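Local coordinates for tannase (Lactobacillus plantarum, PDB 4J0G), which probably hydrolyses galloyl ester bonds of tannins, as an esterase of the alpha/beta-hydrolase fold, at residues R157-G162 / D197-S202; S202-I207 / R413-A418; V296-L301 / T329-S334. All coordinates share one frame; numbering follows the deposited sequence.

Overall arrangement
Contacts 1 and 2 are consecutive pairings in the parallel part of the central sheet: strand 200-204 lies between 158-161 and 411-415, and Ser202 belongs to both. Their centres are about 14 Å apart, and a probable backbone hydrogen bond, Gly162 O to Tyr204 N at 2.9 Å, joins them. Contact 2 lies nearest the ligand site, with His416 bonded to Asp422, one of the residues seen binding 3,4-dihydroxybenzoate, and a mercury ion on Cys205. Contact 3 belongs to the long insertion between strands 200-204 and 411-415. Its centre is about 18 Å from that of contact 2, which it touches through Leu301 CD2 and Ala418 CB (3.9 Å), and about 31 Å from that of contact 1.

Contact 1: residues R157-G162 / D197-S202; sequences RIITNG and DIFAVS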
loop_
_atom_site.group_PDB
_atom_site.type_symbol
_atom_site.label_atom_id
_atom_site.label_comp_id
_atom_site.label_asym_id
_atom_site.label_seq_id
_atom_site.Cartn_x
_atom_site.Cartn_y
_atom_site.Cartn_z
ATOM N N ARG A 157 1.622 17.495 8.307
ATOM C CA ARG A 157 1.604 17.295 6.861
ATOM C C ARG A 157 2.313 16.020 6.417
ATOM O O ARG A 157 3.001 15.994 5.395
ATOM C CB ARG A 157 2.101 18.531 6.120
ATOM C CG ARG A 157 1.181 19.725 6.328
ATOM C CD ARG A 157 -0.191 19.517 5.724
ATOM N NE ARG A 157 -1.061 20.672 5.935
ATOM C CZ ARG A 157 -1.948 20.771 6.931
ATOM N NH1 ARG A 157 -2.069 19.791 7.810
ATOM N NH2 ARG A 157 -2.699 21.863 7.047
ATOM N N ILE A 158 2.158 14.954 7.205
ATOM C CA ILE A 158 2.763 13.680 6.863
ATOM C C ILE A 158 1.933 12.933 5.821
ATOM O O ILE A 158 0.720 12.764 5.946
ATOM C CB ILE A 158 2.904 12.802 8.114
ATOM C CG1 ILE A 158 3.919 13.418 9.084
ATOM C CG2 ILE A 158 3.274 11.375 7.731
ATOM C CD1 ILE A 158 3.965 12.731 10.431
ATOM N N ILE A 159 2.630 12.523 4.767
ATOM C CA ILE A 159 2.068 11.774 3.659
ATOM C C ILE A 159 2.868 10.497 3.477
ATOM O O ILE A 159 4.067 10.546 3.179
ATOM C CB ILE A 159 2.142 12.594 2.355
ATOM C CG1 ILE A 159 1.454 13.950 2.533
ATOM C CG2 ILE A 159 1.525 11.820 1.203
ATOM C CD1 ILE A 159 2.284 15.121 2.062
ATOM N N THR A 160 2.226 9.353 3.704
ATOM C CA THR A 160 2.884 8.060 3.530
ATOM C C THR A 160 2.862 7.636 2.068
ATOM O O THR A 160 1.987 8.053 1.313
ATOM C CB THR A 160 2.268 6.966 4.428
ATOM O OG1 THR A 160 0.840 6.987 4.309
ATOM C CG2 THR A 160 2.664 7.194 5.879
ATOM N N ASN A 161 3.821 6.806 1.673
ATOM C CA ASN A 161 3.861 6.273 0.314
ATOM C C ASN A 161 4.396 4.853 0.307
ATOM O O ASN A 161 5.293 4.518 1.080
ATOM C CB ASN A 161 4.750 7.164 -0.566
ATOM C CG ASN A 161 4.722 6.761 -2.030
ATOM O OD1 ASN A 161 3.659 6.529 -2.601
ATOM N ND2 ASN A 161 5.896 6.666 -2.642
ATOM N N GLY A 162 3.850 4.022 -0.570
ATOM C CA GLY A 162 4.294 2.646 -0.681
ATOM C C GLY A 162 3.685 1.908 -1.858
ATOM O O GLY A 162 2.693 2.354 -2.444
ATOM N N ASP A 197 -1.954 9.689 13.702
ATOM C CA ASP A 197 -2.782 10.032 12.549
ATOM C C ASP A 197 -2.012 10.901 11.575
ATOM O O ASP A 197 -1.203 11.732 11.982
ATOM C CB ASP A 197 -4.038 10.784 12.988
ATOM C CG ASP A 197 -3.718 12.076 13.715
ATOM O OD1 ASP A 197 -3.249 12.016 14.874
ATOM O OD2 ASP A 197 -3.931 13.155 13.121
ATOM N N ILE A 198 -2.282 10.723 10.285
ATOM C CA ILE A 198 -1.551 11.456 9.259
ATOM C C ILE A 198 -2.448 12.308 8.359
ATOM O O ILE A 198 -3.673 12.249 8.435
ATOM C CB ILE A 198 -0.707 10.512 8.385
ATOM C CG1 ILE A 198 -1.604 9.501 7.666
ATOM C CG2 ILE A 198 0.351 9.816 9.230
ATOM C CD1 ILE A 198 -0.866 8.632 6.669
ATOM N N PHE A 199 -1.799 13.094 7.506
ATOM C CA PHE A 199 -2.443 14.084 6.645
ATOM C C PHE A 199 -3.002 13.560 5.319
ATOM O O PHE A 199 -4.111 13.919 4.918
ATOM C CB PHE A 199 -1.452 15.215 6.378
ATOM C CG PHE A 199 -1.952 16.249 5.416
ATOM C CD1 PHE A 199 -3.013 17.080 5.733
ATOM C CD2 PHE A 199 -1.329 16.396 4.188
ATOM C CE1 PHE A 199 -3.452 18.029 4.830
ATOM C CE2 PHE A 199 -1.755 17.340 3.285
ATOM C CZ PHE A 199 -2.819 18.161 3.602
ATOM N N ALA A 200 -2.233 12.719 4.638
ATOM C CA ALA A 200 -2.626 12.241 3.322
ATOM C C ALA A 200 -2.022 10.879 3.033
ATOM O O ALA A 200 -0.983 10.516 3.589
ATOM C CB ALA A 200 -2.228 13.238 2.249
ATOM N N VAL A 201 -2.668 10.136 2.142
ATOM C CA VAL A 201 -2.210 8.807 1.778
ATOM C C VAL A 201 -1.904 8.703 0.297
ATOM O O VAL A 201 -2.723 9.068 -0.550
ATOM C CB VAL A 201 -3.243 7.722 2.145
ATOM C CG1 VAL A 201 -2.853 6.384 1.523
ATOM C CG2 VAL A 201 -3.370 7.607 3.659
ATOM N N SER A 202 -0.713 8.203 -0.007
ATOM C CA SER A 202 -0.391 7.759 -1.350
ATOM C C SER A 202 -0.226 6.253 -1.315
ATOM O O SER A 202 0.536 5.731 -0.502
ATOM C CB SER A 202 0.912 8.414 -1.805
ATOM O OG SER A 202 1.363 7.851 -3.019
#
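Arg157 lies across one face of the Phe199 ring. Its CD sits over the ring centre, 3.4 Å from the Phe199 centroid, a CH-pi contact set up by the bend at chi2 (-65°) that folds the chain back. Farther out the guanidinium lies flat, its plane 18° from that of the ring, with Arg157 CZ 4.3 Å from the centroid, an off-centre cation-pi contact. Ile159 runs alongside Phe199, bringing CG1 to the ring edge (4.1 Å from Phe199 CD2) and onto Ala200 CB. With an alanine in place of Phe199, the Arg157 guanidinium would probably lose its flat support and be freer to turn, and Ile159 CG1 would lose one of its two neighbours.

Ile158 and Ile198 instead face helix 132-146 and cross at about a right angle, their CG2 methyls 3.6 Å apart. Ile198 CD1 reaches Thr160 OG1, a hydroxyl hydrogen-bonded to Ser170. Ile158 O is gripped twice, by Phe199 N (3.0 Å) and by Ala200 N, and Ser202 N bonds Thr160 O at 3.0 Å. Ser202 OG donates to Asn161 OD1 (2.7 Å) from above the amide plane. This is parallel pairing in the central sheet of an alpha/beta hydrolase, where strand 158-161 runs into Gly162, the first glycine of a probable GxSxG nucleophile elbow.

Contact 2: residues S202-I207 / R413-A418; sequences SAYCPI and RIRHGA. With HG (mercury (II) ion), chain D.
Tyr204 crosses Arg413 and Arg415 from the neighbouring parallel strand, and its side chain can be followed outward. From CB, which leaves on the same face of the sheet as Arg415, the chain turns with CG beside the backbone N (chi1 -65°), and this carries the CD1-CE1 side of the ring past the arginines. CD1 meets Arg415 CB at 3.7 Å, CE1 lies near both CB and CG of that arginine, and on the opposite side of the ring CE2 packs by Asn161 OD1. CZ has Arg413 NH1 as its neighbour. At the tip, Tyr204 OH lies 3.5 Å from Arg413 NH1, close to the guanidinium plane, while its hydrogen bond goes to Asp457, which also forms a salt bridge with Arg413 NH2. The ring stands 64° from that guanidinium.

The two guanidiniums overlap at their rims, Arg415 CZ standing 3.4 Å above the Arg413 plane. Asp457 on one and Asp443 on the other probably offset the like charges. Arg415 NH1 also donates to Ile414 O, 2.9 Å away, from above the carbonyl plane.

Three backbone bonds align the strands: Ala203 N to Arg413 O (2.9 Å), Arg415 N to Ala203 O (2.9 Å) and Cys205 N to Arg415 O. Beyond them Cys205 SG lies in the plane of the His416 ring, at its edge, 3.7 Å from CD2. The same SG binds a mercury ion at 2.6 Å, which also holds two waters. His416 NE2 is bonded to Asp422, a residue seen binding 3,4-dihydroxybenzoate. The arrangement belongs to the carboxyl-terminal ends of the parallel strands in the alpha/beta-hydrolase sheet; the loop after a strand placed like 411-415 commonly carries the catalytic acid.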
loop_
_atom_site.group_PDB
_atom_site.type_symbol
_atom_site.label_atom_id
_atom_site.label_comp_id
_atom_site.label_asym_id
_atom_site.label_seq_id
_atom_site.Cartn_x
_atom_site.Cartn_y
_atom_site.Cartn_z
ATOM N N SER A 202 -0.713 8.203 -0.007
ATOM C CA SER A 202 -0.391 7.759 -1.350
ATOM C C SER A 202 -0.226 6.253 -1.315
ATOM O O SER A 202 0.536 5.731 -0.502
ATOM C CB SER A 202 0.912 8.414 -1.805
ATOM O OG SER A 202 1.363 7.851 -3.019
ATOM N N ALA A 203 -0.945 5.550 -2.186
ATOM C CA ALA A 203 -0.827 4.099 -2.232
ATOM C C ALA A 203 -0.836 3.536 -3.649
ATOM O O ALA A 203 -1.756 3.787 -4.433
ATOM C CB ALA A 203 -1.942 3.464 -1.402
ATOM N N TYR A 204 0.199 2.760 -3.953
ATOM C CA TYR A 204 0.299 2.026 -5.208
ATOM C C TYR A 204 -0.049 0.561 -5.015
ATOM O O TYR A 204 0.491 -0.094 -4.121
ATOM C CB TYR A 204 1.693 2.175 -5.804
ATOM C CG TYR A 204 2.008 3.598 -6.202
ATOM C CD1 TYR A 204 1.675 4.075 -7.467
ATOM C CD2 TYR A 204 2.622 4.471 -5.310
ATOM C CE1 TYR A 204 1.951 5.379 -7.833
ATOM C CE2 TYR A 204 2.903 5.771 -5.667
ATOM C CZ TYR A 204 2.565 6.221 -6.927
ATOM O OH TYR A 204 2.847 7.517 -7.283
ATOM N N CYS A 205 -0.938 0.051 -5.860
ATOM C CA CYS A 205 -1.360 -1.345 -5.802
ATOM C C CYS A 205 -1.394 -1.891 -4.376
ATOM O O CYS A 205 -0.701 -2.863 -4.075
ATOM C CB CYS A 205 -0.398 -2.206 -6.615
ATOM S SG CYS A 205 0.272 -1.428 -8.087
ATOM N N PRO A 206 -2.181 -1.270 -3.487
ATOM C CA PRO A 206 -2.150 -1.766 -2.106
ATOM C C PRO A 206 -2.644 -3.212 -1.989
ATOM O O PRO A 206 -3.788 -3.491 -2.352
ATOM C CB PRO A 206 -3.104 -0.808 -1.373
ATOM C CG PRO A 206 -3.989 -0.256 -2.454
ATOM C CD PRO A 206 -3.115 -0.144 -3.661
ATOM N N ILE A 207 -1.815 -4.114 -1.466
ATOM C CA ILE A 207 -2.260 -5.487 -1.295
ATOM C C ILE A 207 -2.874 -5.582 0.097
ATOM O O ILE A 207 -2.185 -5.850 1.081
ATOM C CB ILE A 207 -1.092 -6.480 -1.450
ATOM C CG1 ILE A 207 -0.438 -6.333 -2.830
ATOM C CG2 ILE A 207 -1.551 -7.909 -1.179
ATOM C CD1 ILE A 207 -1.373 -6.590 -4.013
ATOM N N ARG A 413 -4.704 9.184 -2.448
ATOM C CA ARG A 413 -4.361 8.988 -3.849
ATOM C C ARG A 413 -3.956 7.539 -4.092
ATOM O O ARG A 413 -2.957 7.067 -3.558
ATOM C CB ARG A 413 -3.267 9.954 -4.306
ATOM C CG ARG A 413 -2.948 9.838 -5.791
ATOM C CD ARG A 413 -1.874 10.823 -6.209
ATOM N NE ARG A 413 -1.733 10.899 -7.659
ATOM C CZ ARG A 413 -0.934 10.122 -8.385
ATOM N NH1 ARG A 413 -0.179 9.199 -7.805
ATOM N NH2 ARG A 413 -0.883 10.280 -9.702
ATOM N N ILE A 414 -4.750 6.823 -4.872
ATOM C CA ILE A 414 -4.504 5.407 -5.056
ATOM C C ILE A 414 -4.289 5.107 -6.534
ATOM O O ILE A 414 -5.025 5.605 -7.386
ATOM C CB ILE A 414 -5.704 4.597 -4.519
ATOM C CG1 ILE A 414 -5.907 4.885 -3.030
ATOM C CG2 ILE A 414 -5.522 3.119 -4.796
ATOM C CD1 ILE A 414 -7.119 4.218 -2.425
ATOM N N ARG A 415 -3.293 4.282 -6.834
ATOM C CA ARG A 415 -3.034 3.873 -8.208
ATOM C C ARG A 415 -2.841 2.366 -8.254
ATOM O O ARG A 415 -2.212 1.780 -7.372
ATOM C CB ARG A 415 -1.806 4.592 -8.756
ATOM C CG ARG A 415 -1.999 6.086 -8.965
ATOM C CD ARG A 415 -3.008 6.337 -10.083
ATOM N NE ARG A 415 -3.167 7.757 -10.403
ATOM C CZ ARG A 415 -3.984 8.595 -9.771
ATOM N NH1 ARG A 415 -4.738 8.167 -8.769
ATOM N NH2 ARG A 415 -4.054 9.863 -10.152
ATOM N N HIS A 416 -3.384 1.744 -9.292
ATOM C CA HIS A 416 -3.146 0.333 -9.557
ATOM C C HIS A 416 -3.053 0.164 -11.077
ATOM O O HIS A 416 -3.975 0.544 -11.788
ATOM C CB HIS A 416 -4.281 -0.487 -8.937
ATOM C CG HIS A 416 -4.125 -1.966 -9.090
ATOM N ND1 HIS A 416 -5.194 -2.810 -9.294
ATOM C CD2 HIS A 416 -3.031 -2.759 -9.001
ATOM C CE1 HIS A 416 -4.761 -4.057 -9.359
ATOM N NE2 HIS A 416 -3.451 -4.053 -9.184
ATOM N N GLY A 417 -1.946 -0.360 -11.591
ATOM C CA GLY A 417 -1.756 -0.408 -13.036
ATOM C C GLY A 417 -2.824 -1.241 -13.727
ATOM O O GLY A 417 -3.267 -2.256 -13.189
ATOM N N ALA A 418 -3.238 -0.815 -14.918
ATOM C CA ALA A 418 -4.271 -1.527 -15.663
ATOM C C ALA A 418 -3.831 -2.891 -16.203
ATOM O O ALA A 418 -4.654 -3.693 -16.637
ATOM C CB ALA A 418 -4.781 -0.654 -16.793
HETATM HG HG HG D . 1.052 -3.666 -9.058
HETATM O O HOH W 1 1.420 -6.167 -10.424
HETATM O O HOH W 2 1.363 -4.240 -6.549
#

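Contact 3: residues V296-L301 / T329-S334; sequences VVRQLL and TDLDLS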
loop_
_atom_site.group_PDB
_atom_site.type_symbol
_atom_site.label_atom_id
_atom_site.label_comp_id
_atom_site.label_asym_id
_atom_site.label_seq_id
_atom_site.Cartn_x
_atom_site.Cartn_y
_atom_site.Cartn_z
ATOM N N VAL A 296 -18.567 -0.806 -13.450
ATOM C CA VAL A 296 -17.680 0.232 -12.940
ATOM C C VAL A 296 -16.209 -0.105 -13.180
ATOM O O VAL A 296 -15.428 0.742 -13.612
ATOM C CB VAL A 296 -17.936 0.512 -11.456
ATOM C CG1 VAL A 296 -16.797 1.319 -10.861
ATOM C CG2 VAL A 296 -19.258 1.240 -11.280
ATOM N N VAL A 297 -15.837 -1.346 -12.882
ATOM C CA VAL A 297 -14.482 -1.822 -13.130
ATOM C C VAL A 297 -14.157 -1.637 -14.606
ATOM O O VAL A 297 -13.092 -1.130 -14.962
ATOM C CB VAL A 297 -14.294 -3.289 -12.710
ATOM C CG1 VAL A 297 -12.870 -3.753 -13.008
ATOM C CG2 VAL A 297 -14.618 -3.456 -11.226
ATOM N N ARG A 298 -15.077 -2.055 -15.466
ATOM C CA ARG A 298 -14.883 -1.913 -16.904
ATOM C C ARG A 298 -14.671 -0.447 -17.309
ATOM O O ARG A 298 -13.781 -0.137 -18.100
ATOM C CB ARG A 298 -16.075 -2.491 -17.662
ATOM C CG ARG A 298 -15.855 -2.572 -19.165
ATOM C CD ARG A 298 -16.936 -3.388 -19.825
ATOM N NE ARG A 298 -18.243 -3.019 -19.309
ATOM C CZ ARG A 298 -19.160 -3.897 -18.922
ATOM N NH1 ARG A 298 -18.902 -5.194 -18.997
ATOM N NH2 ARG A 298 -20.330 -3.476 -18.465
ATOM N N GLN A 299 -15.490 0.454 -16.772
ATOM C CA GLN A 299 -15.378 1.866 -17.124
ATOM C C GLN A 299 -14.037 2.480 -16.738
ATOM O O GLN A 299 -13.492 3.305 -17.474
ATOM C CB GLN A 299 -16.527 2.686 -16.534
ATOM C CG GLN A 299 -17.779 2.666 -17.390
ATOM C CD GLN A 299 -19.048 2.772 -16.571
ATOM O OE1 GLN A 299 -19.375 1.871 -15.795
ATOM N NE2 GLN A 299 -19.778 3.872 -16.744
ATOM N N LEU A 300 -13.493 2.068 -15.599
ATOM C CA LEU A 300 -12.205 2.586 -15.171
ATOM C C LEU A 300 -11.118 2.111 -16.131
ATOM O O LEU A 300 -10.172 2.844 -16.406
ATOM C CB LEU A 300 -11.900 2.204 -13.722
ATOM C CG LEU A 300 -12.667 3.067 -12.713
ATOM C CD1 LEU A 300 -12.746 2.390 -11.352
ATOM C CD2 LEU A 300 -12.049 4.448 -12.593
ATOM N N LEU A 301 -11.240 0.878 -16.618
ATOM C CA LEU A 301 -10.290 0.347 -17.594
ATOM C C LEU A 301 -10.469 1.006 -18.967
ATOM O O LEU A 301 -9.497 1.218 -19.694
ATOM C CB LEU A 301 -10.453 -1.169 -17.720
ATOM C CG LEU A 301 -9.960 -2.001 -16.534
ATOM C CD1 LEU A 301 -10.398 -3.446 -16.629
ATOM C CD2 LEU A 301 -8.454 -1.901 -16.428
ATOM N N THR A 329 -15.082 3.091 -26.884
ATOM C CA THR A 329 -16.508 3.136 -26.549
ATOM C C THR A 329 -16.965 1.965 -25.693
ATOM O O THR A 329 -18.004 2.032 -25.034
ATOM C CB THR A 329 -17.403 3.262 -27.799
ATOM O OG1 THR A 329 -17.030 2.267 -28.760
ATOM C CG2 THR A 329 -17.269 4.645 -28.418
ATOM N N ASP A 330 -16.191 0.885 -25.715
ATOM C CA ASP A 330 -16.545 -0.303 -24.956
ATOM C C ASP A 330 -15.343 -1.217 -24.742
ATOM O O ASP A 330 -14.260 -0.976 -25.272
ATOM C CB ASP A 330 -17.691 -1.054 -25.628
ATOM C CG ASP A 330 -18.640 -1.679 -24.625
ATOM O OD1 ASP A 330 -18.221 -1.921 -23.476
ATOM O OD2 ASP A 330 -19.810 -1.915 -24.982
ATOM N N LEU A 331 -15.555 -2.269 -23.959
ATOM C CA LEU A 331 -14.505 -3.217 -23.622
ATOM C C LEU A 331 -15.070 -4.620 -23.361
ATOM O O LEU A 331 -16.017 -4.770 -22.588
ATOM C CB LEU A 331 -13.729 -2.734 -22.396
ATOM C CG LEU A 331 -12.783 -3.765 -21.781
ATOM C CD1 LEU A 331 -11.712 -4.164 -22.801
ATOM C CD2 LEU A 331 -12.150 -3.208 -20.522
ATOM N N ASP A 332 -14.516 -5.640 -24.012
ATOM C CA ASP A 332 -14.843 -7.012 -23.637
ATOM C C ASP A 332 -13.942 -7.403 -22.476
ATOM O O ASP A 332 -12.789 -7.792 -22.664
ATOM C CB ASP A 332 -14.585 -7.963 -24.804
ATOM C CG ASP A 332 -14.914 -9.404 -24.466
ATOM O OD1 ASP A 332 -14.946 -9.740 -23.263
ATOM O OD2 ASP A 332 -15.123 -10.209 -25.397
ATOM N N LEU A 333 -14.498 -7.330 -21.273
ATOM C CA LEU A 333 -13.723 -7.529 -20.057
ATOM C C LEU A 333 -13.076 -8.918 -19.996
ATOM O O LEU A 333 -11.918 -9.050 -19.617
ATOM C CB LEU A 333 -14.645 -7.278 -18.857
ATOM C CG LEU A 333 -14.235 -6.326 -17.721
ATOM C CD1 LEU A 333 -15.049 -6.521 -16.434
ATOM C CD2 LEU A 333 -12.737 -6.323 -17.454
ATOM N N SER A 334 -13.817 -9.955 -20.381
ATOM C CA SER A 334 -13.284 -11.319 -20.368
ATOM C C SER A 334 -12.104 -11.525 -21.332
ATOM O O SER A 334 -11.125 -12.196 -21.002
ATOM C CB SER A 334 -14.391 -12.345 -20.627
ATOM O OG SER A 334 -15.423 -12.227 -19.658
#
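Arg298 and Leu301 of helix 296-301 face Leu331 and Leu333 where the helix crosses strand 329-331 at 117°, the axes approaching to 8.4 Å and the CA atoms of Arg298 and Leu333 to 6.5 Å.

Arg298 carries much of the contact with its aliphatic part. Its chain and that of Leu331 slide past each other in opposite directions, Arg298 CG lying 3.9 Å from Leu331 CB and almost as near CD2. The next carbon, Arg298 CD, comes to 3.2 Å from Leu331 O. There the chain bends (chi3 45°), turning the guanidinium aside, where its NH2 forms a salt bridge with Asp295 on the same helix. Asp330 stays at a distance: its OD1 is 4.3 Å from Arg298 NE and well out of the guanidinium plane, with the two flat groups 79° apart, so no N-H points at it. That carboxylate oxygen instead accepts Leu331 N at 2.7 Å, which ties the side chain to the backbone of the next residue, at a classic beta bulge in which Thr329 and Asp330 both face Val322.

Leu301 meets both leucines. Its CB rests on Leu331 CD2 at 3.9 Å, and its CD1 meets Leu333 CD2 at 3.8 Å, the side chains of Leu301 and Leu333 crossing at about a right angle. Phe321 and Ile302 pack on Leu331, and Ala418 and Leu446 on Leu301. Asp332 turns away as the N-cap of helix 333-340, its OD1 bonded to Ala335 N.

With no hydrogen bond between the segments, the chemistry implies that apolar packing joins hairpin 321-331 and the start of helix 333-340 to helix 292-310, while the Arg298-Asp330 pair probably adds no more than a weak electrostatic attraction.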